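Local coordinates for protein chorismate synthase (Campylobacter jejuni, PDB 1SQ1) that probably catalyses, with reduced FMN as cofactor, the elimination of phosphate from 5-enolpyruvylshikimate-3-phosphate to give chorismate, the last step of the shikimate pathway, at residues M235-V240 against V330-M335. Sequence-based numbering, arbitrary orientation.
Sequences MGINAV and VVASAM. With SO4 (sulfate ion), chain B.
Ile237 carries the whole apolar contact from the loop, setting the end of its longer branch against one turn of helix 325-346. Its CD1 meets three residues of that turn: CG1 of Val331 at 3.9 Å, CB of Ala332 at 4.0 Å and CG of Met335, a selenomethionine, also at 4.0 Å. Ile237 CD1 also lies against the helix backbone, 3.5 Å from Ala332 CA. The branch is extended, chi2 -173°, which carries CD1 well out from the loop, while Ile237 and Met335 run past each other in opposite directions. Val331 turns CG1 to the isoleucine, and Met335 touches it through CG, its chain bending at the next two torsions. All four residues are buried; Phe292 of strand 286-292 also packs on Ile237, and Arg131 of helix 128-143 on both Val331 and Met335.

No hydrogen bond joins the two segments. Within the loop, Ile237 to Val240 form a type II beta turn, closed by Val240 N to Ile237 O at 3.2 Å. Ala239 N gives a hydrogen bond to sulfate O4 at 2.8 Å, with a rather bent N-H...O4 angle of 130°, and Gly278 N of the second subunit binds the same ion, probably acquired from the crystallisation liquor. Ala239 is also backbone hydrogen-bonded to Lys293, another predicted FMN-binding residue.

Asn238 and Ala239 are predicted to bind FMN, so the contact packs a turn of the probable flavin site, between helix 226-235 and strand 240-245, against the long helix 325-346 of the chorismate synthase fold.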
loop_
_atom_site.group_PDB
_atom_site.type_symbol
_atom_site.label_atom_id
_atom_site.label_comp_id
_atom_site.label_asym_id
_atom_site.label_seq_id
_atom_site.Cartn_x
_atom_site.Cartn_y
_atom_site.Cartn_z
HETATM N N MSE A 235 -1.008 16.602 11.670
HETATM C CA MSE A 235 -2.401 16.581 12.168
HETATM C C MSE A 235 -2.605 15.297 12.960
HETATM O O MSE A 235 -3.364 15.267 13.926
HETATM C CB MSE A 235 -3.417 16.589 11.013
HETATM C CG MSE A 235 -3.866 17.953 10.482
HETATM SE SE MSE A 235 -4.956 18.983 11.701
HETATM C CE MSE A 235 -5.645 17.507 12.730
ATOM N N GLY A 236 -1.938 14.231 12.527
ATOM C CA GLY A 236 -2.058 12.953 13.207
ATOM C C GLY A 236 -1.570 12.974 14.648
ATOM O O GLY A 236 -1.972 12.144 15.468
ATOM N N ILE A 237 -0.691 13.921 14.956
ATOM C CA ILE A 237 -0.152 14.044 16.296
ATOM C C ILE A 237 -1.264 14.366 17.285
ATOM O O ILE A 237 -2.200 15.100 16.963
ATOM C CB ILE A 237 0.908 15.155 16.375
ATOM C CG1 ILE A 237 2.069 14.819 15.439
ATOM C CG2 ILE A 237 1.364 15.325 17.830
ATOM C CD1 ILE A 237 3.266 15.744 15.534
ATOM N N ASN A 238 -1.161 13.818 18.490
ATOM C CA ASN A 238 -2.154 14.070 19.517
ATOM C C ASN A 238 -2.267 15.539 19.820
ATOM O O ASN A 238 -1.269 16.246 19.871
ATOM C CB ASN A 238 -1.791 13.355 20.805
ATOM C CG ASN A 238 -2.461 12.016 20.920
ATOM O OD1 ASN A 238 -3.262 11.793 21.832
ATOM N ND2 ASN A 238 -2.154 11.111 19.987
ATOM N N ALA A 239 -3.494 15.987 20.029
ATOM C CA ALA A 239 -3.755 17.372 20.370
ATOM C C ALA A 239 -3.663 18.372 19.226
ATOM O O ALA A 239 -4.013 19.530 19.406
ATOM C CB ALA A 239 -2.822 17.793 21.502
ATOM N N VAL A 240 -3.210 17.948 18.051
ATOM C CA VAL A 240 -3.086 18.887 16.945
ATOM C C VAL A 240 -4.412 19.181 16.268
ATOM O O VAL A 240 -5.151 18.268 15.901
ATOM C CB VAL A 240 -2.082 18.388 15.893
ATOM C CG1 VAL A 240 -2.101 19.312 14.689
ATOM C CG2 VAL A 240 -0.678 18.349 16.492
ATOM N N VAL A 330 8.666 18.143 20.144
ATOM C CA VAL A 330 9.682 17.108 19.935
ATOM C C VAL A 330 9.173 16.031 18.969
ATOM O O VAL A 330 9.939 15.478 18.179
ATOM C CB VAL A 330 10.089 16.409 21.270
ATOM C CG1 VAL A 330 11.231 15.436 21.016
ATOM C CG2 VAL A 330 10.489 17.432 22.312
ATOM N N VAL A 331 7.880 15.737 19.048
ATOM C CA VAL A 331 7.263 14.737 18.191
ATOM C C VAL A 331 7.042 15.306 16.791
ATOM O O VAL A 331 7.236 14.603 15.796
ATOM C CB VAL A 331 5.920 14.259 18.770
ATOM C CG1 VAL A 331 5.245 13.305 17.807
ATOM C CG2 VAL A 331 6.154 13.582 20.110
ATOM N N ALA A 332 6.644 16.572 16.710
ATOM C CA ALA A 332 6.438 17.204 15.413
ATOM C C ALA A 332 7.743 17.110 14.621
ATOM O O ALA A 332 7.726 17.021 13.393
ATOM C CB ALA A 332 6.035 18.647 15.592
ATOM N N SER A 333 8.876 17.119 15.322
ATOM C CA SER A 333 10.164 17.006 14.641
ATOM C C SER A 333 10.338 15.601 14.081
ATOM O O SER A 333 10.601 15.431 12.894
ATOM C CB SER A 333 11.326 17.322 15.587
ATOM O OG SER A 333 11.543 18.719 15.686
ATOM N N ALA A 334 10.183 14.599 14.946
ATOM C CA ALA A 334 10.323 13.204 14.543
ATOM C C ALA A 334 9.480 12.898 13.310
ATOM O O ALA A 334 9.976 12.328 12.345
ATOM C CB ALA A 334 9.924 12.288 15.693
HETATM N N MSE A 335 8.209 13.286 13.347
HETATM C CA MSE A 335 7.308 13.055 12.227
HETATM C C MSE A 335 7.779 13.715 10.936
HETATM O O MSE A 335 7.739 13.094 9.869
HETATM C CB MSE A 335 5.887 13.543 12.550
HETATM C CG MSE A 335 5.174 12.779 13.649
HETATM SE SE MSE A 335 5.249 10.849 13.462
HETATM C CE MSE A 335 4.202 10.601 11.843
HETATM S S SO4 B . -6.867 14.854 19.237
HETATM O O1 SO4 B . -6.546 14.090 20.463
HETATM O O2 SO4 B . -7.794 14.078 18.370
HETATM O O3 SO4 B . -7.511 16.134 19.595
HETATM O O4 SO4 B . -5.622 15.117 18.486
#